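Local coordinates for protein galactose-binding lectin (Enterobacter cloacae subsp. cloacae, PDB 6YF6) that binds a calcium ion and, through it, a fucoside in the C-terminal domain present here, consistent with its naming as a galactose-binding lectin, at residues 64-69 / 112-117; 73-78 / 134-139; 82-87 / 106-111. One frame throughout, in Å; residues are numbered along the deposited sequence.

Interaction 1: residues 64-69 / 112-117; sequences YEYTWT and FKATGS
The ring of Phe-112 slides beneath the side chain of Tyr-66, so that the Tyr-66 CB lies over one face of the phenyl group, toward its rim, in a CH-pi contact 3.9 Å from the ring centroid. With its CG placed between the backbone N and the carbonyl carbon (chi1 66°), Phe-112 turns back under its cross-strand partner. The two aromatic planes are nearly parallel, at 23°, but the rings are offset, with little of one above the other; the CB, more than the phenol, is what covers the phenyl face. Beyond it, the tyrosine CE1 meets the Ala-114 CB at 3.6 Å, while the CB of Trp-68 comes up to the phenyl edge.

These side chains occupy one face of an antiparallel pairing between 64-69 and 112-117. Tyr-66 and Phe-112 form a hydrogen-bonded pair, with Tyr-66 N to Phe-112 O at 2.7 Å and Phe-112 N to Tyr-66 O at 2.9 Å. Past the non-hydrogen-bonded pair Glu-65 and Lys-113, the Ala-114 N reaches the Tyr-64 O at 3.0 Å. Strand 106-113 is here an outermost strand of one sheet of the beta-sandwich; Leu-121 of the facing sheet touches Phe-112, the phenol OH bonds to Thr-61 N, and Phe-5 of the second subunit meets the Tyr-66 ring edge-to-face.

The chemistry is therefore two-sided: backbone bonds fix the register, aromatic rings and the Ala-114 methyl pack on the face shared by Tyr-66 and Phe-112, and on the Glu-65/Lys-113 face aliphatic stems lie against the opposing backbone while the separated charges would probably attract only weakly.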
loop_
_atom_site.group_PDB
_atom_site.type_symbol
_atom_site.label_atom_id
_atom_site.label_comp_id
_atom_site.label_asym_id
_atom_site.label_seq_id
_atom_site.Cartn_x
_atom_site.Cartn_y
_atom_site.Cartn_z
ATOM N N TYR A 64 21.442 -0.428 15.223
ATOM C CA TYR A 64 19.990 -0.421 15.132
ATOM C C TYR A 64 19.543 -1.435 14.088
ATOM O O TYR A 64 20.217 -1.654 13.080
ATOM C CB TYR A 64 19.466 0.970 14.768
ATOM C CG TYR A 64 19.430 1.929 15.935
ATOM C CD1 TYR A 64 20.430 2.877 16.109
ATOM C CD2 TYR A 64 18.400 1.884 16.865
ATOM C CE1 TYR A 64 20.405 3.755 17.173
ATOM C CE2 TYR A 64 18.365 2.759 17.935
ATOM C CZ TYR A 64 19.369 3.691 18.086
ATOM O OH TYR A 64 19.335 4.558 19.155
ATOM N N GLU A 65 18.402 -2.067 14.349
ATOM C CA GLU A 65 17.809 -3.024 13.426
ATOM C C GLU A 65 16.751 -2.314 12.592
ATOM O O GLU A 65 15.841 -1.684 13.140
ATOM C CB GLU A 65 17.195 -4.206 14.175
ATOM C CG GLU A 65 16.728 -5.329 13.259
ATOM C CD GLU A 65 16.191 -6.521 14.025
ATOM O OE1 GLU A 65 15.389 -6.320 14.962
ATOM O OE2 GLU A 65 16.574 -7.662 13.689
ATOM N N TYR A 66 16.884 -2.403 11.274
ATOM C CA TYR A 66 15.973 -1.748 10.347
ATOM C C TYR A 66 15.128 -2.795 9.634
ATOM O O TYR A 66 15.580 -3.916 9.386
ATOM C CB TYR A 66 16.748 -0.897 9.334
ATOM C CG TYR A 66 17.503 0.247 9.979
ATOM C CD1 TYR A 66 18.774 0.056 10.506
ATOM C CD2 TYR A 66 16.940 1.513 10.075
ATOM C CE1 TYR A 66 19.465 1.095 11.104
ATOM C CE2 TYR A 66 17.622 2.560 10.673
ATOM C CZ TYR A 66 18.887 2.345 11.183
ATOM O OH TYR A 66 19.575 3.379 11.784
ATOM N N THR A 67 13.892 -2.417 9.317
ATOM C CA THR A 67 12.912 -3.310 8.708
ATOM C C THR A 67 12.665 -2.852 7.278
ATOM O O THR A 67 12.187 -1.734 7.053
ATOM C CB THR A 67 11.612 -3.320 9.514
ATOM O OG1 THR A 67 11.868 -3.834 10.828
ATOM C CG2 THR A 67 10.552 -4.180 8.835
ATOM N N TRP A 68 12.992 -3.710 6.319
ATOM C CA TRP A 68 12.876 -3.397 4.901
ATOM C C TRP A 68 11.688 -4.160 4.330
ATOM O O TRP A 68 11.664 -5.395 4.375
ATOM C CB TRP A 68 14.175 -3.759 4.180
ATOM C CG TRP A 68 14.180 -3.515 2.701
ATOM C CD1 TRP A 68 13.275 -2.792 1.979
ATOM C CD2 TRP A 68 15.150 -3.995 1.763
ATOM N NE1 TRP A 68 13.618 -2.798 0.647
ATOM C CE2 TRP A 68 14.767 -3.528 0.488
ATOM C CE3 TRP A 68 16.305 -4.776 1.876
ATOM C CZ2 TRP A 68 15.495 -3.818 -0.663
ATOM C CZ3 TRP A 68 17.029 -5.060 0.728
ATOM C CH2 TRP A 68 16.622 -4.583 -0.522
ATOM N N THR A 69 10.704 -3.429 3.809
ATOM C CA THR A 69 9.539 -4.023 3.166
ATOM C C THR A 69 9.491 -3.608 1.701
ATOM O O THR A 69 9.857 -2.482 1.349
ATOM C CB THR A 69 8.235 -3.623 3.875
ATOM O OG1 THR A 69 8.145 -2.197 3.984
ATOM C CG2 THR A 69 8.179 -4.252 5.270
ATOM N N PHE A 112 17.637 -5.985 8.995
ATOM C CA PHE A 112 19.092 -5.965 9.009
ATOM C C PHE A 112 19.554 -5.005 10.092
ATOM O O PHE A 112 18.816 -4.115 10.523
ATOM C CB PHE A 112 19.675 -5.563 7.647
ATOM C CG PHE A 112 19.374 -4.145 7.242
ATOM C CD1 PHE A 112 18.198 -3.835 6.577
ATOM C CD2 PHE A 112 20.271 -3.126 7.519
ATOM C CE1 PHE A 112 17.921 -2.532 6.198
ATOM C CE2 PHE A 112 19.996 -1.823 7.150
ATOM C CZ PHE A 112 18.822 -1.525 6.485
ATOM N N LYS A 113 20.787 -5.205 10.541
ATOM C CA LYS A 113 21.390 -4.371 11.570
ATOM C C LYS A 113 22.497 -3.547 10.930
ATOM O O LYS A 113 23.420 -4.104 10.328
ATOM C CB LYS A 113 21.937 -5.218 12.717
ATOM C CG LYS A 113 22.444 -4.399 13.895
ATOM C CD LYS A 113 22.691 -5.270 15.116
ATOM C CE LYS A 113 21.461 -5.332 16.012
ATOM N NZ LYS A 113 21.510 -6.490 16.945
ATOM N N ALA A 114 22.392 -2.230 11.051
ATOM C CA ALA A 114 23.401 -1.355 10.477
ATOM C C ALA A 114 24.714 -1.490 11.236
ATOM O O ALA A 114 24.733 -1.667 12.459
ATOM C CB ALA A 114 22.921 0.097 10.502
ATOM N N THR A 115 25.819 -1.435 10.498
ATOM C CA THR A 115 27.147 -1.353 11.090
ATOM C C THR A 115 27.720 0.053 11.006
ATOM O O THR A 115 28.861 0.273 11.423
ATOM C CB THR A 115 28.093 -2.351 10.414
ATOM O OG1 THR A 115 28.115 -2.128 8.998
ATOM C CG2 THR A 115 27.632 -3.774 10.691
ATOM N N GLY A 116 26.952 1.005 10.482
ATOM C CA GLY A 116 27.409 2.372 10.362
ATOM C C GLY A 116 26.347 3.311 9.831
ATOM O O GLY A 116 25.155 3.150 10.116
ATOM N N SER A 117 26.778 4.297 9.046
ATOM C CA SER A 117 25.886 5.330 8.541
ATOM C C SER A 117 25.111 4.899 7.305
ATOM O O SER A 117 24.151 5.580 6.930
ATOM C CB SER A 117 26.691 6.590 8.221
ATOM O OG SER A 117 27.638 6.332 7.199
#

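Interaction 2: residues 73-78 / 134-139; sequences ARIIGK and DFRIKE. With CA (calcium ion), chain D; SFU (methyl 1-seleno-alpha-L-fucopyranoside), chain C; PO4 (phosphate ion), chain F.
Asp-134 and Ile-75 meet where two antiparallel segments approach the sugar site, the isoleucine CG1 lying 3.6 Å from the aspartate CB as the two side chains cross at about a right angle. Ile-75 has that CG1 wedged between its backbone N and carbonyl carbon (chi1 57°), which sends it over the Asp-134 main chain and leaves CG2 to meet the Arg-136 CD, also at 3.6 Å. The arginine thus lends its aliphatic stem to the contact, while its NE forms a salt bridge with Glu-39.

Backbone bonds tie the segments: Arg-136 N to Ala-73 O at 2.8 Å, its reciprocal, and Ile-75 N to Asp-134 O. The last is almost straight at hydrogen (179°), although the donor stands above the carbonyl plane. A water accepts from both Asp-134 N and Arg-74 NE, whose NH1 hydrogen-bonds to Lys-100 O, and a second water joins Lys-78 N to Asp-134 OD2.

The two oxygens of the Asp-134 carboxylate have different partners. OD1 binds calcium at 2.5 Å, beside ligands from Ile-41, Thr-42, Ser-130 and Gly-132, and OD2 lies 2.7 Å from O4 of the fucoside, which itself binds the metal through O3 and O4. The Ile-76 CD1 flanks OD2.

Sheet bonding, apolar packing and water thus position a single aspartate, whose negative charge would be partly offset by the calcium while it faces the sugar.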
loop_
_atom_site.group_PDB
_atom_site.type_symbol
_atom_site.label_atom_id
_atom_site.label_comp_id
_atom_site.label_asym_id
_atom_site.label_seq_id
_atom_site.Cartn_x
_atom_site.Cartn_y
_atom_site.Cartn_z
ATOM N N ALA A 73 4.460 -7.914 -6.814
ATOM C CA ALA A 73 3.414 -8.756 -7.373
ATOM C C ALA A 73 3.895 -9.410 -8.658
ATOM O O ALA A 73 4.594 -8.786 -9.462
ATOM C CB ALA A 73 2.137 -7.957 -7.665
ATOM N N ARG A 74 3.508 -10.665 -8.847
ATOM C CA ARG A 74 3.659 -11.285 -10.150
ATOM C C ARG A 74 2.664 -10.666 -11.124
ATOM O O ARG A 74 1.582 -10.215 -10.738
ATOM C CB ARG A 74 3.436 -12.791 -10.068
ATOM C CG ARG A 74 3.804 -13.517 -11.355
ATOM C CD ARG A 74 3.364 -14.960 -11.321
ATOM N NE ARG A 74 4.015 -15.739 -12.368
ATOM C CZ ARG A 74 3.847 -17.045 -12.542
ATOM N NH1 ARG A 74 3.043 -17.728 -11.738
ATOM N NH2 ARG A 74 4.482 -17.666 -13.527
ATOM N N ILE A 75 3.043 -10.631 -12.400
ATOM C CA ILE A 75 2.128 -10.241 -13.462
ATOM C C ILE A 75 2.106 -11.339 -14.514
ATOM O O ILE A 75 3.007 -12.177 -14.594
ATOM C CB ILE A 75 2.501 -8.886 -14.097
ATOM C CG1 ILE A 75 3.926 -8.916 -14.654
ATOM C CG2 ILE A 75 2.343 -7.775 -13.069
ATOM C CD1 ILE A 75 4.197 -7.841 -15.695
ATOM N N ILE A 76 1.038 -11.332 -15.313
ATOM C CA ILE A 76 0.862 -12.262 -16.425
ATOM C C ILE A 76 0.586 -13.661 -15.889
ATOM O O ILE A 76 -0.437 -14.270 -16.221
ATOM C CB ILE A 76 2.087 -12.243 -17.360
ATOM C CG1 ILE A 76 2.323 -10.816 -17.867
ATOM C CG2 ILE A 76 1.880 -13.204 -18.513
ATOM C CD1 ILE A 76 3.562 -10.642 -18.716
ATOM N N GLY A 77 1.494 -14.183 -15.067
ATOM C CA GLY A 77 1.274 -15.458 -14.413
ATOM C C GLY A 77 1.577 -16.678 -15.248
ATOM O O GLY A 77 1.115 -17.776 -14.916
ATOM N N LYS A 78 2.350 -16.537 -16.314
ATOM C CA LYS A 78 2.616 -17.643 -17.216
ATOM C C LYS A 78 4.075 -18.063 -17.139
ATOM O O LYS A 78 4.967 -17.250 -16.879
ATOM C CB LYS A 78 2.247 -17.271 -18.655
ATOM C CG LYS A 78 0.772 -17.509 -18.975
ATOM C CD LYS A 78 0.467 -17.429 -20.466
ATOM C CE LYS A 78 1.399 -18.309 -21.292
ATOM N NZ LYS A 78 0.678 -19.138 -22.295
ATOM N N ASP A 134 7.859 -12.598 -14.702
ATOM C CA ASP A 134 7.422 -11.217 -14.880
ATOM C C ASP A 134 6.748 -10.716 -13.607
ATOM O O ASP A 134 5.864 -11.386 -13.064
ATOM C CB ASP A 134 6.454 -11.109 -16.061
ATOM C CG ASP A 134 7.001 -11.753 -17.319
ATOM O OD1 ASP A 134 8.067 -11.311 -17.795
ATOM O OD2 ASP A 134 6.369 -12.702 -17.829
ATOM N N PHE A 135 7.151 -9.535 -13.142
ATOM C CA PHE A 135 6.644 -9.026 -11.874
ATOM C C PHE A 135 6.875 -7.522 -11.799
ATOM O O PHE A 135 7.555 -6.932 -12.641
ATOM C CB PHE A 135 7.301 -9.745 -10.684
ATOM C CG PHE A 135 8.808 -9.717 -10.702
ATOM C CD1 PHE A 135 9.525 -10.577 -11.522
ATOM C CD2 PHE A 135 9.507 -8.846 -9.882
ATOM C CE1 PHE A 135 10.912 -10.559 -11.532
ATOM C CE2 PHE A 135 10.890 -8.822 -9.889
ATOM C CZ PHE A 135 11.594 -9.680 -10.716
ATOM N N ARG A 136 6.277 -6.907 -10.777
ATOM C CA ARG A 136 6.372 -5.471 -10.551
ATOM C C ARG A 136 6.681 -5.199 -9.085
ATOM O O ARG A 136 6.233 -5.927 -8.195
ATOM C CB ARG A 136 5.062 -4.748 -10.940
ATOM C CG ARG A 136 4.729 -4.761 -12.436
ATOM C CD ARG A 136 3.286 -4.312 -12.689
ATOM N NE ARG A 136 3.017 -4.049 -14.100
ATOM C CZ ARG A 136 1.803 -3.884 -14.623
ATOM N NH1 ARG A 136 0.721 -3.959 -13.861
ATOM N NH2 ARG A 136 1.670 -3.649 -15.920
ATOM N N ILE A 137 7.448 -4.137 -8.841
ATOM C CA ILE A 137 7.715 -3.633 -7.498
ATOM C C ILE A 137 7.233 -2.192 -7.434
ATOM O O ILE A 137 7.754 -1.328 -8.150
ATOM C CB ILE A 137 9.205 -3.722 -7.131
ATOM C CG1 ILE A 137 9.610 -5.186 -6.953
ATOM C CG2 ILE A 137 9.478 -2.913 -5.862
ATOM C CD1 ILE A 137 11.114 -5.419 -6.914
ATOM N N LYS A 138 6.254 -1.926 -6.566
ATOM C CA LYS A 138 5.671 -0.596 -6.471
ATOM C C LYS A 138 6.156 0.196 -5.263
ATOM O O LYS A 138 5.928 1.410 -5.215
ATOM C CB LYS A 138 4.137 -0.683 -6.436
ATOM C CG LYS A 138 3.548 -1.303 -5.174
ATOM C CD LYS A 138 2.028 -1.387 -5.277
ATOM C CE LYS A 138 1.405 -2.071 -4.065
ATOM N NZ LYS A 138 -0.090 -2.090 -4.150
ATOM N N GLU A 139 6.821 -0.436 -4.301
ATOM C CA GLU A 139 7.261 0.298 -3.124
ATOM C C GLU A 139 8.394 -0.441 -2.434
ATOM O O GLU A 139 8.370 -1.669 -2.318
ATOM C CB GLU A 139 6.095 0.512 -2.149
ATOM C CG GLU A 139 6.491 1.171 -0.841
ATOM C CD GLU A 139 5.307 1.372 0.082
ATOM O OE1 GLU A 139 5.357 0.876 1.229
ATOM O OE2 GLU A 139 4.326 2.017 -0.346
HETATM CA CA CA D . 9.796 -12.433 -19.149
HETATM C C1 SFU C . 7.939 -14.898 -23.062
HETATM C C2 SFU C . 8.918 -13.814 -22.613
HETATM C C3 SFU C . 8.207 -12.555 -22.070
HETATM C C4 SFU C . 7.211 -12.992 -21.004
HETATM C C5 SFU C . 6.236 -13.981 -21.640
HETATM C C6 SFU C . 5.239 -14.452 -20.591
HETATM O O2 SFU C . 9.742 -13.457 -23.708
HETATM O O3 SFU C . 9.159 -11.721 -21.431
HETATM O O4 SFU C . 7.851 -13.663 -19.931
HETATM O O5 SFU C . 6.916 -15.154 -22.138
HETATM C CM SFU C . 5.873 -15.792 -25.073
HETATM SE SE SFU C . 7.128 -14.361 -24.827
HETATM P P PO4 F . -0.796 1.243 -3.114
HETATM O O1 PO4 F . -1.453 0.382 -4.165
HETATM O O2 PO4 F . -0.433 2.581 -3.709
HETATM O O3 PO4 F . 0.463 0.576 -2.614
HETATM O O4 PO4 F . -1.750 1.423 -1.959
HETATM O O HOH W 1 5.544 -13.913 -14.030
HETATM O O HOH W 2 4.540 -14.463 -16.572
#

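Interaction 3: residues 82-87 / 106-111; sequences PKVSLR and VTLSGK
Val-84 makes the first approach of 82-87 to the opposing strand, its CG1 resting 3.9 Å from the Leu-108 CD2, with the two side chains crossing at about a right angle. The other leucine methyl, CD1, settles near the Val-84 carbonyl oxygen at 3.7 Å, so a single residue of 106-111 touches both the side chain and the main chain of the valine. Ser-85 turns its CB the opposite way, and its hydroxyl bonds to His-126.

This is packing between sheets and not within one: strands 83-87 and 106-111 belong to the two facing sheets of the beta-sandwich, their axes 7.2 Å apart at closest approach and crossing at -30°, a rotation familiar from aligned sandwiches.

Leu-86 then reaches inward again, its CG turned anti to the carbonyl carbon (chi1 -52°), which carries both methyls toward 106-111. It meets Leu-108 tip to tip, with 3.5 Å between the two CD2 methyls, tighter than ordinary van der Waals contact. Its other methyl, CD1, drops onto bare backbone, 3.5 Å from the Gly-110 N and nearly as close to the carbonyl carbon of Ser-109. Trp-68 and Val-70 of strand 65-74, the neighbour of 106-113 in its sheet, also touch Leu-86.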
loop_
_atom_site.group_PDB
_atom_site.type_symbol
_atom_site.label_atom_id
_atom_site.label_comp_id
_atom_site.label_asym_id
_atom_site.label_seq_id
_atom_site.Cartn_x
_atom_site.Cartn_y
_atom_site.Cartn_z
ATOM N N PRO A 82 8.437 -15.919 -10.584
ATOM C CA PRO A 82 9.601 -15.238 -10.003
ATOM C C PRO A 82 9.885 -15.736 -8.593
ATOM O O PRO A 82 9.008 -16.252 -7.898
ATOM C CB PRO A 82 9.191 -13.757 -10.000
ATOM C CG PRO A 82 8.039 -13.659 -10.965
ATOM C CD PRO A 82 7.339 -14.978 -10.880
ATOM N N LYS A 83 11.143 -15.580 -8.171
ATOM C CA LYS A 83 11.563 -15.870 -6.800
ATOM C C LYS A 83 12.508 -14.766 -6.354
ATOM O O LYS A 83 13.592 -14.613 -6.926
ATOM C CB LYS A 83 12.253 -17.230 -6.691
ATOM C CG LYS A 83 11.362 -18.423 -6.980
ATOM C CD LYS A 83 12.061 -19.722 -6.586
ATOM C CE LYS A 83 11.230 -20.943 -6.941
ATOM N NZ LYS A 83 12.084 -22.153 -7.127
ATOM N N VAL A 84 12.117 -14.007 -5.332
ATOM C CA VAL A 84 12.799 -12.767 -4.979
ATOM C C VAL A 84 13.096 -12.750 -3.488
ATOM O O VAL A 84 12.244 -13.115 -2.671
ATOM C CB VAL A 84 11.951 -11.542 -5.386
ATOM C CG1 VAL A 84 12.729 -10.254 -5.169
ATOM C CG2 VAL A 84 11.506 -11.666 -6.845
ATOM N N SER A 85 14.308 -12.320 -3.132
ATOM C CA SER A 85 14.724 -12.181 -1.741
ATOM C C SER A 85 15.340 -10.800 -1.543
ATOM O O SER A 85 15.470 -10.011 -2.485
ATOM C CB SER A 85 15.715 -13.281 -1.335
ATOM O OG SER A 85 16.932 -13.185 -2.058
ATOM N N LEU A 86 15.720 -10.510 -0.298
ATOM C CA LEU A 86 16.344 -9.248 0.070
ATOM C C LEU A 86 17.740 -9.494 0.626
ATOM O O LEU A 86 17.974 -10.481 1.334
ATOM C CB LEU A 86 15.511 -8.501 1.109
ATOM C CG LEU A 86 14.038 -8.289 0.762
ATOM C CD1 LEU A 86 13.279 -7.735 1.964
ATOM C CD2 LEU A 86 13.912 -7.370 -0.434
ATOM N N ARG A 87 18.652 -8.575 0.330
ATOM C CA ARG A 87 20.040 -8.672 0.760
ATOM C C ARG A 87 20.495 -7.328 1.306
ATOM O O ARG A 87 20.138 -6.277 0.769
ATOM C CB ARG A 87 20.932 -9.115 -0.405
ATOM C CG ARG A 87 22.391 -9.342 -0.050
ATOM C CD ARG A 87 23.143 -9.944 -1.232
ATOM N NE ARG A 87 22.605 -11.251 -1.605
ATOM C CZ ARG A 87 22.722 -11.804 -2.809
ATOM N NH1 ARG A 87 23.361 -11.172 -3.786
ATOM N NH2 ARG A 87 22.191 -12.998 -3.037
ATOM N N VAL A 106 1.855 -8.552 -2.483
ATOM C CA VAL A 106 2.289 -9.097 -1.209
ATOM C C VAL A 106 3.494 -8.293 -0.742
ATOM O O VAL A 106 4.070 -7.501 -1.488
ATOM C CB VAL A 106 2.639 -10.597 -1.298
ATOM C CG1 VAL A 106 1.457 -11.392 -1.830
ATOM C CG2 VAL A 106 3.868 -10.806 -2.173
ATOM N N THR A 107 3.875 -8.518 0.510
ATOM C CA THR A 107 4.998 -7.831 1.126
ATOM C C THR A 107 6.152 -8.804 1.311
ATOM O O THR A 107 5.987 -9.871 1.912
ATOM C CB THR A 107 4.592 -7.222 2.471
ATOM O OG1 THR A 107 3.540 -6.273 2.258
ATOM C CG2 THR A 107 5.775 -6.526 3.132
ATOM N N LEU A 108 7.306 -8.437 0.774
ATOM C CA LEU A 108 8.561 -9.135 1.010
ATOM C C LEU A 108 9.320 -8.342 2.066
ATOM O O LEU A 108 9.570 -7.146 1.880
ATOM C CB LEU A 108 9.356 -9.248 -0.286
ATOM C CG LEU A 108 10.798 -9.744 -0.203
ATOM C CD1 LEU A 108 10.880 -11.197 0.235
ATOM C CD2 LEU A 108 11.450 -9.546 -1.558
ATOM N N SER A 109 9.675 -9.007 3.171
ATOM C CA SER A 109 10.203 -8.341 4.351
ATOM C C SER A 109 11.507 -8.978 4.811
ATOM O O SER A 109 11.714 -10.187 4.680
ATOM C CB SER A 109 9.201 -8.390 5.522
ATOM O OG SER A 109 7.895 -8.038 5.106
ATOM N N GLY A 110 12.377 -8.139 5.361
ATOM C CA GLY A 110 13.555 -8.603 6.063
ATOM C C GLY A 110 14.058 -7.506 6.969
ATOM O O GLY A 110 13.762 -6.324 6.770
ATOM N N LYS A 111 14.816 -7.910 7.981
ATOM C CA LYS A 111 15.435 -6.979 8.909
ATOM C C LYS A 111 16.947 -7.109 8.817
ATOM O O LYS A 111 17.477 -8.195 8.577
ATOM C CB LYS A 111 14.974 -7.239 10.345
ATOM C CG LYS A 111 13.498 -6.963 10.577
ATOM C CD LYS A 111 13.117 -7.269 12.020
ATOM C CE LYS A 111 11.755 -6.721 12.390
ATOM N NZ LYS A 111 11.665 -6.503 13.863
#

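Overall arrangement
Interactions 1 and 2 are pairings within one sheet and share strand 65-74, used near its two ends with centres 27 Å apart; interaction 3 joins that sheet to the one facing it. Interaction 1 lies at the partly buried outer end, where an aromatic inner face contrasts with a charged outer one. Interaction 2 is buried but mixes apolar packing with bridging waters and a calcium ligand beside the sugar. Interaction 3, also buried, rests on van der Waals contact of aliphatic side chains with each other and with backbone. The contacts adjoin: Trp-68 N probably bonds to Gly-110 O, linking 1 with 3, while Pro-82 packs on Phe-135 and Arg-74, joining 3 to 2.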